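Local coordinates for AAEL008620-PA odorant-binding protein (Aedes aegypti, PDB 5V13) that binds the sesquiterpenoid juvenile hormone III in a buried pocket as a secreted member of the mosquito odorant-binding protein family, at residues P26-Y31 and G199-T204; L30-R35 and E70-Y75; E85-Q90 and R142-D147. All coordinates share one frame; numbering follows the deposited sequence.

Interaction 1: residues P26-Y31 and G199-T204; sequences PEQTLY and GFRWIT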
# COMPACT_ATOMS: atom_id res chain seq x y z
N PRO B 26 -9.69 -6.06 -7.08
CA PRO B 26 -10.65 -5.71 -6.01
C PRO B 26 -11.32 -4.37 -6.23
O PRO B 26 -12.41 -4.16 -5.70
CB PRO B 26 -9.78 -5.72 -4.74
CG PRO B 26 -8.36 -5.62 -5.23
CD PRO B 26 -8.34 -6.32 -6.55
N GLU B 27 -10.71 -3.45 -6.99
CA GLU B 27 -11.44 -2.24 -7.35
C GLU B 27 -12.63 -2.57 -8.23
O GLU B 27 -13.73 -2.05 -8.03
CB GLU B 27 -10.51 -1.24 -8.05
CG GLU B 27 -11.16 0.12 -8.41
CD GLU B 27 -12.04 0.10 -9.67
OE1 GLU B 27 -13.03 0.89 -9.73
OE2 GLU B 27 -11.72 -0.68 -10.61
N GLN B 28 -12.43 -3.46 -9.21
CA GLN B 28 -13.50 -3.81 -10.14
C GLN B 28 -14.61 -4.62 -9.46
O GLN B 28 -15.80 -4.37 -9.70
CB GLN B 28 -12.89 -4.55 -11.32
CG GLN B 28 -12.13 -3.60 -12.27
CD GLN B 28 -11.38 -4.33 -13.36
OE1 GLN B 28 -10.71 -5.34 -13.10
NE2 GLN B 28 -11.47 -3.83 -14.58
N THR B 29 -14.27 -5.62 -8.65
CA THR B 29 -15.32 -6.36 -7.95
C THR B 29 -16.08 -5.46 -6.98
O THR B 29 -17.31 -5.50 -6.93
CB THR B 29 -14.74 -7.58 -7.23
OG1 THR B 29 -13.68 -7.17 -6.35
CG2 THR B 29 -14.17 -8.57 -8.26
N LEU B 30 -15.37 -4.63 -6.22
CA LEU B 30 -16.08 -3.76 -5.28
C LEU B 30 -17.00 -2.80 -6.02
O LEU B 30 -18.13 -2.56 -5.60
CB LEU B 30 -15.08 -2.99 -4.40
CG LEU B 30 -15.75 -2.28 -3.22
CD1 LEU B 30 -16.52 -3.27 -2.33
CD2 LEU B 30 -14.72 -1.53 -2.39
N TYR B 31 -16.53 -2.24 -7.14
CA TYR B 31 -17.38 -1.34 -7.92
C TYR B 31 -18.67 -2.03 -8.34
O TYR B 31 -19.77 -1.48 -8.19
CB TYR B 31 -16.63 -0.84 -9.16
CG TYR B 31 -17.40 0.16 -9.99
CD1 TYR B 31 -18.34 -0.25 -10.95
CD2 TYR B 31 -17.18 1.53 -9.82
CE1 TYR B 31 -19.02 0.70 -11.73
CE2 TYR B 31 -17.87 2.46 -10.58
CZ TYR B 31 -18.78 2.05 -11.53
OH TYR B 31 -19.45 3.00 -12.27
N GLY B 199 -11.99 4.95 -15.24
CA GLY B 199 -12.24 4.81 -13.81
C GLY B 199 -13.61 5.33 -13.41
O GLY B 199 -14.28 4.74 -12.55
N PHE B 200 -14.04 6.45 -14.00
CA PHE B 200 -15.37 7.00 -13.78
C PHE B 200 -16.46 6.19 -14.48
O PHE B 200 -17.65 6.44 -14.25
CB PHE B 200 -15.45 8.46 -14.28
CG PHE B 200 -14.68 9.47 -13.43
CD1 PHE B 200 -13.94 9.07 -12.33
CD2 PHE B 200 -14.73 10.84 -13.75
CE1 PHE B 200 -13.23 10.01 -11.54
CE2 PHE B 200 -14.03 11.79 -12.98
CZ PHE B 200 -13.29 11.38 -11.87
N ARG B 201 -16.08 5.25 -15.35
CA ARG B 201 -17.00 4.55 -16.26
C ARG B 201 -17.74 5.51 -17.19
O ARG B 201 -18.84 5.21 -17.68
CB ARG B 201 -18.00 3.67 -15.50
CG ARG B 201 -17.45 2.28 -15.08
CD ARG B 201 -16.34 2.38 -14.01
NE ARG B 201 -15.93 1.07 -13.48
CZ ARG B 201 -14.98 0.88 -12.56
NH1 ARG B 201 -14.32 1.92 -12.03
NH2 ARG B 201 -14.70 -0.35 -12.15
N TRP B 202 -17.14 6.68 -17.47
CA TRP B 202 -17.61 7.51 -18.58
C TRP B 202 -17.27 6.88 -19.92
O TRP B 202 -18.00 7.07 -20.91
CB TRP B 202 -17.00 8.92 -18.51
CG TRP B 202 -17.47 9.77 -17.39
CD1 TRP B 202 -18.27 9.40 -16.35
CD2 TRP B 202 -17.20 11.17 -17.21
NE1 TRP B 202 -18.49 10.46 -15.52
CE2 TRP B 202 -17.86 11.57 -16.02
CE3 TRP B 202 -16.46 12.12 -17.92
CZ2 TRP B 202 -17.80 12.87 -15.54
CZ3 TRP B 202 -16.40 13.43 -17.44
CH2 TRP B 202 -17.08 13.79 -16.26
N ILE B 203 -16.16 6.15 -19.99
CA ILE B 203 -15.81 5.30 -21.12
C ILE B 203 -15.83 3.86 -20.63
O ILE B 203 -15.21 3.55 -19.61
CB ILE B 203 -14.44 5.66 -21.71
CG1 ILE B 203 -14.51 7.04 -22.39
CG2 ILE B 203 -13.97 4.58 -22.71
CD1 ILE B 203 -13.19 7.51 -22.98
N THR B 204 -16.57 3.00 -21.33
CA THR B 204 -16.77 1.65 -20.85
C THR B 204 -15.53 0.81 -21.13
O THR B 204 -14.61 1.22 -21.86
CB THR B 204 -17.99 1.01 -21.51
OG1 THR B 204 -17.68 0.73 -22.88
CG2 THR B 204 -19.19 1.95 -21.46
O HOH W 1 -16.19 -3.17 -12.25
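R201 reaches across to E27 and Y31 on the first helix of the odorant-binding fold, helix 26-38, and joins it to the C-terminal half of the chain through a salt bridge at the edge of its guanidinium and a cation-pi stack on one face. Two residues past the end of helix 190-199, R201 is the first to leave helical backbone angles, with positive phi, and a bend at chi2 (68°) followed by an extended chain lays the guanidinium over the tyrosine. There the group rests flat: the planes differ by 4°, and CZ of R201 stands 3.6 Å from the centroid of the Y31 ring. The two side chains slide past each other in opposite directions, so that CD of R201 follows over the same face as a CH-pi donor, close to CZ of Y31 at 3.5 Å. One turn apart, E27 and Y31 leave the same side of the helix, and both hold CG anti to the backbone N.

At the guanidinium edge, NH1 of R201 gives its stronger bond to the carboxylate, 2.8 Å to OE1 of E27 on the syn side, while NH2 makes weak bonds to both carboxylate oxygens. The carboxylate is twisted 51° from the guanidinium plane. OE1 of E27 is also bonded to Y268, so that oxygen has a second partner. The same NH1 of R201 also bonds O of G199 at 2.9 Å, in the guanidinium plane, so two acceptors hold the group's rotation. A water completes the join, donating to O of Q28 at 2.8 Å and accepting from NH2 of R201.

Interaction 2: residues L30-R35 and E70-Y75; sequences LYAYVR and EELRLY. With JH3 (methyl (2E,6E)-9-[(2R)-3,3-dimethyloxiran-2-yl]-3,7-dimethylnona-2,6-dienoate), chain E.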
# COMPACT_ATOMS: atom_id res chain seq x y z
N LEU B 30 -15.37 -4.63 -6.22
CA LEU B 30 -16.08 -3.76 -5.28
C LEU B 30 -17.00 -2.80 -6.02
O LEU B 30 -18.13 -2.56 -5.60
CB LEU B 30 -15.08 -2.99 -4.40
CG LEU B 30 -15.75 -2.28 -3.22
CD1 LEU B 30 -16.52 -3.27 -2.33
CD2 LEU B 30 -14.72 -1.53 -2.39
N TYR B 31 -16.53 -2.24 -7.14
CA TYR B 31 -17.38 -1.34 -7.92
C TYR B 31 -18.67 -2.03 -8.34
O TYR B 31 -19.77 -1.48 -8.19
CB TYR B 31 -16.63 -0.84 -9.16
CG TYR B 31 -17.40 0.16 -9.99
CD1 TYR B 31 -18.34 -0.25 -10.95
CD2 TYR B 31 -17.18 1.53 -9.82
CE1 TYR B 31 -19.02 0.70 -11.73
CE2 TYR B 31 -17.87 2.46 -10.58
CZ TYR B 31 -18.78 2.05 -11.53
OH TYR B 31 -19.45 3.00 -12.27
N ALA B 32 -18.54 -3.25 -8.86
CA ALA B 32 -19.71 -3.99 -9.33
C ALA B 32 -20.63 -4.36 -8.18
O ALA B 32 -21.86 -4.19 -8.28
CB ALA B 32 -19.27 -5.24 -10.08
N TYR B 33 -20.07 -4.86 -7.07
CA TYR B 33 -20.92 -5.26 -5.94
C TYR B 33 -21.72 -4.07 -5.40
O TYR B 33 -22.93 -4.19 -5.13
CB TYR B 33 -20.08 -5.86 -4.80
CG TYR B 33 -19.23 -7.07 -5.17
CD1 TYR B 33 -19.53 -7.85 -6.29
CD2 TYR B 33 -18.13 -7.42 -4.39
CE1 TYR B 33 -18.73 -8.96 -6.62
CE2 TYR B 33 -17.35 -8.52 -4.70
CZ TYR B 33 -17.64 -9.28 -5.81
OH TYR B 33 -16.84 -10.35 -6.12
N VAL B 34 -21.05 -2.93 -5.21
CA VAL B 34 -21.71 -1.78 -4.60
C VAL B 34 -22.71 -1.15 -5.56
O VAL B 34 -23.84 -0.79 -5.17
CB VAL B 34 -20.64 -0.76 -4.14
CG1 VAL B 34 -21.33 0.55 -3.72
CG2 VAL B 34 -19.82 -1.34 -2.99
N ARG B 35 -22.33 -0.98 -6.84
CA ARG B 35 -23.23 -0.32 -7.77
C ARG B 35 -24.47 -1.16 -8.05
O ARG B 35 -25.58 -0.63 -8.15
CB ARG B 35 -22.52 0.03 -9.08
CG ARG B 35 -21.52 1.18 -8.94
CD ARG B 35 -22.21 2.51 -8.60
NE ARG B 35 -23.12 2.94 -9.66
CZ ARG B 35 -22.78 3.73 -10.67
NH1 ARG B 35 -21.54 4.20 -10.76
NH2 ARG B 35 -23.67 4.06 -11.59
N GLU B 70 -22.74 -9.20 -15.54
CA GLU B 70 -22.53 -8.32 -16.68
C GLU B 70 -21.50 -7.24 -16.38
O GLU B 70 -20.67 -6.92 -17.25
CB GLU B 70 -23.86 -7.67 -17.10
CG GLU B 70 -24.75 -8.66 -17.81
CD GLU B 70 -26.00 -8.01 -18.36
OE1 GLU B 70 -26.71 -8.66 -19.15
OE2 GLU B 70 -26.27 -6.85 -17.99
N GLU B 71 -21.54 -6.66 -15.18
CA GLU B 71 -20.59 -5.58 -14.90
C GLU B 71 -19.15 -6.07 -14.89
O GLU B 71 -18.25 -5.34 -15.30
CB GLU B 71 -20.92 -4.90 -13.57
CG GLU B 71 -20.17 -3.59 -13.37
CD GLU B 71 -20.60 -2.51 -14.38
OE1 GLU B 71 -19.75 -1.69 -14.78
OE2 GLU B 71 -21.80 -2.48 -14.76
N LEU B 72 -18.92 -7.31 -14.44
CA LEU B 72 -17.58 -7.90 -14.45
C LEU B 72 -17.22 -8.54 -15.79
O LEU B 72 -16.14 -9.14 -15.89
CB LEU B 72 -17.47 -8.94 -13.33
CG LEU B 72 -17.60 -8.33 -11.92
CD1 LEU B 72 -17.59 -9.39 -10.83
CD2 LEU B 72 -16.48 -7.32 -11.71
N ARG B 73 -18.10 -8.43 -16.78
CA ARG B 73 -17.89 -9.03 -18.10
C ARG B 73 -17.68 -10.54 -18.00
O ARG B 73 -16.97 -11.14 -18.81
CB ARG B 73 -16.73 -8.36 -18.84
CG ARG B 73 -17.15 -7.04 -19.54
CD ARG B 73 -17.52 -5.89 -18.57
NE ARG B 73 -17.79 -4.67 -19.33
CZ ARG B 73 -18.34 -3.56 -18.84
NH1 ARG B 73 -18.68 -3.48 -17.55
NH2 ARG B 73 -18.55 -2.53 -19.64
N LEU B 74 -18.34 -11.17 -17.02
CA LEU B 74 -18.40 -12.63 -16.97
C LEU B 74 -19.56 -13.17 -17.79
O LEU B 74 -19.46 -14.28 -18.31
CB LEU B 74 -18.55 -13.10 -15.53
CG LEU B 74 -17.43 -12.63 -14.59
CD1 LEU B 74 -17.82 -12.86 -13.13
CD2 LEU B 74 -16.11 -13.35 -14.89
N TYR B 75 -20.66 -12.42 -17.87
CA TYR B 75 -21.77 -12.74 -18.76
C TYR B 75 -21.79 -11.73 -19.90
O TYR B 75 -21.73 -10.52 -19.67
CB TYR B 75 -23.11 -12.70 -18.01
CG TYR B 75 -24.23 -13.14 -18.93
CD1 TYR B 75 -24.39 -14.48 -19.26
CD2 TYR B 75 -25.09 -12.21 -19.50
CE1 TYR B 75 -25.39 -14.90 -20.12
CE2 TYR B 75 -26.11 -12.63 -20.36
CZ TYR B 75 -26.25 -13.96 -20.66
OH TYR B 75 -27.26 -14.37 -21.52
C1 JH3 E . -20.56 -6.76 -1.14
O2 JH3 E . -19.67 -7.11 -0.40
O1 JH3 E . -20.94 -5.37 -1.13
CM JH3 E . -20.20 -4.46 -0.31
C2 JH3 E . -21.27 -7.65 -2.08
C3 JH3 E . -21.10 -8.96 -2.24
C3' JH3 E . -20.11 -9.78 -1.45
C4 JH3 E . -21.95 -9.63 -3.29
C5 JH3 E . -21.08 -10.61 -4.08
C6 JH3 E . -21.76 -10.93 -5.39
C7 JH3 E . -22.52 -12.02 -5.57
C7' JH3 E . -22.77 -12.98 -4.44
C8 JH3 E . -23.15 -12.25 -6.94
C9 JH3 E . -22.63 -13.53 -7.61
CA JH3 E . -21.11 -13.62 -7.62
O3 JH3 E . -20.61 -14.73 -8.39
CB JH3 E . -20.45 -13.44 -8.99
CB' JH3 E . -19.07 -12.78 -8.90
CC JH3 E . -21.31 -13.24 -10.23
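Y33 forms part of the wall of the juvenile hormone pocket, and the contact of helix 26-38 with the end of helix 59-71 lies just behind it, L72 being the residue that meets both Y33 and A32. With its CG anti to the carbonyl carbon (chi1 -58°), the Y33 ring spreads one face over the hormone chain, C5 of JH3 lying 3.8 Å above the ring plane and over its centre. CB of Y33 comes still nearer, 3.5 Å from C2 of JH3. CE1 of Y33 meets CD1 of L72 obliquely at 4.4 Å, and the same leucine methyl borders a methyl of the epoxide end. The other branch, CD2 of L72, packs 3.8 Å from CB of A32.

At the small A32 the backbones come close, 5.9 Å between its CA and that of E71, and the aliphatic part of E71 covers the methyl, CG to CB of A32 at 3.8 Å. R73, at positive phi, ends helix 59-71 in a Schellman motif and returns NH1 to O of E71 at 3.0 Å. The hydroxyl of Y33 bonds O of F144. An aromatic face over the ligand, backed by aliphatic side chains, makes this a hydrophobic pocket wall between helices of the odorant-binding protein fold.

Interaction 3: residues E85-Q90 and R142-D147; sequences ERFVLQ and RMFHGD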
# COMPACT_ATOMS: atom_id res chain seq x y z
N GLU B 85 -14.05 -19.29 -19.71
CA GLU B 85 -12.60 -19.09 -19.69
C GLU B 85 -12.19 -17.92 -18.82
O GLU B 85 -11.05 -17.88 -18.33
CB GLU B 85 -12.08 -18.92 -21.13
CG GLU B 85 -12.30 -17.53 -21.74
CD GLU B 85 -13.72 -17.27 -22.27
OE1 GLU B 85 -13.94 -16.18 -22.82
OE2 GLU B 85 -14.60 -18.16 -22.14
N ARG B 86 -13.10 -16.96 -18.59
CA ARG B 86 -12.78 -15.83 -17.72
C ARG B 86 -12.82 -16.23 -16.26
O ARG B 86 -12.02 -15.74 -15.45
CB ARG B 86 -13.72 -14.65 -18.02
CG ARG B 86 -13.48 -14.16 -19.47
CD ARG B 86 -14.29 -12.94 -19.86
NE ARG B 86 -13.95 -12.57 -21.24
CZ ARG B 86 -14.60 -11.64 -21.95
NH1 ARG B 86 -15.63 -10.99 -21.42
NH2 ARG B 86 -14.21 -11.37 -23.19
N PHE B 87 -13.75 -17.13 -15.89
CA PHE B 87 -13.70 -17.71 -14.55
C PHE B 87 -12.40 -18.49 -14.33
O PHE B 87 -11.82 -18.43 -13.25
CB PHE B 87 -14.91 -18.63 -14.32
CG PHE B 87 -16.22 -17.89 -14.22
CD1 PHE B 87 -16.98 -17.62 -15.36
CD2 PHE B 87 -16.69 -17.46 -12.99
CE1 PHE B 87 -18.20 -16.94 -15.25
CE2 PHE B 87 -17.90 -16.79 -12.87
CZ PHE B 87 -18.66 -16.52 -14.00
N VAL B 88 -11.94 -19.22 -15.35
CA VAL B 88 -10.67 -19.95 -15.24
C VAL B 88 -9.52 -18.98 -15.04
O VAL B 88 -8.64 -19.20 -14.19
CB VAL B 88 -10.45 -20.83 -16.48
CG1 VAL B 88 -8.99 -21.35 -16.52
CG2 VAL B 88 -11.40 -22.01 -16.47
N LEU B 89 -9.49 -17.90 -15.82
CA LEU B 89 -8.40 -16.94 -15.70
C LEU B 89 -8.43 -16.26 -14.34
O LEU B 89 -7.37 -16.01 -13.75
CB LEU B 89 -8.47 -15.93 -16.85
CG LEU B 89 -7.20 -15.12 -17.13
CD1 LEU B 89 -6.07 -16.00 -17.75
CD2 LEU B 89 -7.50 -13.90 -18.00
N GLN B 90 -9.63 -15.99 -13.81
CA GLN B 90 -9.74 -15.43 -12.47
C GLN B 90 -9.19 -16.38 -11.42
O GLN B 90 -8.49 -15.96 -10.49
CB GLN B 90 -11.19 -15.08 -12.15
CG GLN B 90 -11.38 -14.25 -10.87
CD GLN B 90 -11.08 -12.77 -11.09
OE1 GLN B 90 -11.14 -12.28 -12.22
NE2 GLN B 90 -10.73 -12.05 -10.02
N ARG B 142 -13.67 -16.69 -3.10
CA ARG B 142 -12.30 -16.28 -2.79
C ARG B 142 -11.63 -15.59 -3.97
O ARG B 142 -10.95 -14.58 -3.80
CB ARG B 142 -11.51 -17.51 -2.33
CG ARG B 142 -10.21 -17.14 -1.68
CD ARG B 142 -9.83 -18.15 -0.62
NE ARG B 142 -8.77 -17.60 0.21
CZ ARG B 142 -8.27 -18.21 1.28
NH1 ARG B 142 -8.72 -19.39 1.66
NH2 ARG B 142 -7.30 -17.61 1.96
N MET B 143 -11.81 -16.12 -5.20
CA MET B 143 -11.07 -15.59 -6.34
C MET B 143 -11.60 -14.24 -6.79
O MET B 143 -10.89 -13.52 -7.50
CB MET B 143 -11.10 -16.58 -7.52
CG MET B 143 -12.47 -16.74 -8.20
SD MET B 143 -12.46 -18.28 -9.17
CE MET B 143 -13.85 -18.09 -10.31
N PHE B 144 -12.83 -13.89 -6.42
CA PHE B 144 -13.40 -12.57 -6.67
C PHE B 144 -13.35 -11.68 -5.42
O PHE B 144 -14.22 -10.82 -5.23
CB PHE B 144 -14.83 -12.69 -7.20
CG PHE B 144 -14.91 -13.17 -8.62
CD1 PHE B 144 -14.50 -12.34 -9.67
CD2 PHE B 144 -15.39 -14.43 -8.92
CE1 PHE B 144 -14.57 -12.77 -10.99
CE2 PHE B 144 -15.48 -14.88 -10.25
CZ PHE B 144 -15.06 -14.04 -11.29
N HIS B 145 -12.37 -11.91 -4.54
CA HIS B 145 -11.99 -10.98 -3.48
C HIS B 145 -13.01 -10.90 -2.36
O HIS B 145 -13.09 -9.89 -1.65
CB HIS B 145 -11.70 -9.60 -4.07
CG HIS B 145 -10.83 -9.66 -5.29
ND1 HIS B 145 -9.62 -10.31 -5.28
CD2 HIS B 145 -11.03 -9.24 -6.56
CE1 HIS B 145 -9.09 -10.26 -6.49
NE2 HIS B 145 -9.92 -9.61 -7.28
N GLY B 146 -13.75 -11.98 -2.15
CA GLY B 146 -14.73 -12.02 -1.08
C GLY B 146 -14.18 -12.32 0.30
O GLY B 146 -14.89 -12.10 1.28
N ASP B 147 -12.94 -12.80 0.41
CA ASP B 147 -12.36 -13.25 1.68
C ASP B 147 -11.24 -12.27 2.05
O ASP B 147 -10.22 -12.19 1.35
CB ASP B 147 -11.83 -14.68 1.55
CG ASP B 147 -11.32 -15.28 2.86
OD1 ASP B 147 -11.05 -14.54 3.84
OD2 ASP B 147 -11.17 -16.52 2.89
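Q90 lies over F144 and bonds the backbone of M143, so that helix 84-94 is fastened to the end of helix 137-143, which closes in a Schellman motif with H145 at positive phi as the C-prime residue. The amide and the phenyl ring are nearly parallel, their planes 16° apart, although the two side chains cross at a slant. CG of Q90 sits over the F144 face, 3.8 Å from the ring centroid, a CH-pi contact displaced toward the rim, and CD of Q90 approaches CE1 of F144 to 3.5 Å. What puts the amide there is a bend at chi2 (79°), after a first step that sets CG anti to the backbone N.

From this position NE2 of Q90 sends a nearly straight bond to O of M143, 2.9 Å long with an angle of 169° at the hydrogen. The acceptor lies in the amide plane, while the donor is tilted from the carbonyl plane. OE1 of Q90 takes the backbone N of R24, and these two bonds, one at each polar end, fix the rotation of the amide. Separately, NE2 of H145 is bonded to O of R24.

F87 comes to the edge of the F144 ring. F144 points its rim at F87, CE2 to CD2 of F87 at 4.0 Å, and the two side chains cross at about a right angle. M143 holds its CG between the backbone N and the carbonyl carbon and then runs extended across F87, which brings CE to the edge of that ring. F144 also touches the bound hormone, so this packing borders the pocket. The methionine ends against the helix backbone, its CE 3.6 Å from O of F87.

Helix 26-38 comes first and enters interactions 1 and 2, which share L30 and Y31 and have centres about 8 Å apart. Interaction 2 closes a short loop, bringing 70-75 back to this helix; interaction 3 then closes the next one, between 85-90 and 142-147. These two follow in series. Interaction 2 starts from the same stretch as interaction 1, and interaction 3 lies wholly within the long loop that ends when 199-204 returns to 26-31. Interactions 2 and 3 are joined directly where R73 O meets R86 NH1, and L74 packs on F87 and F144. H145 packs on P26 and T29, tying interaction 3 to the first helix, which interaction 1 ties to the loop after helix 190-199.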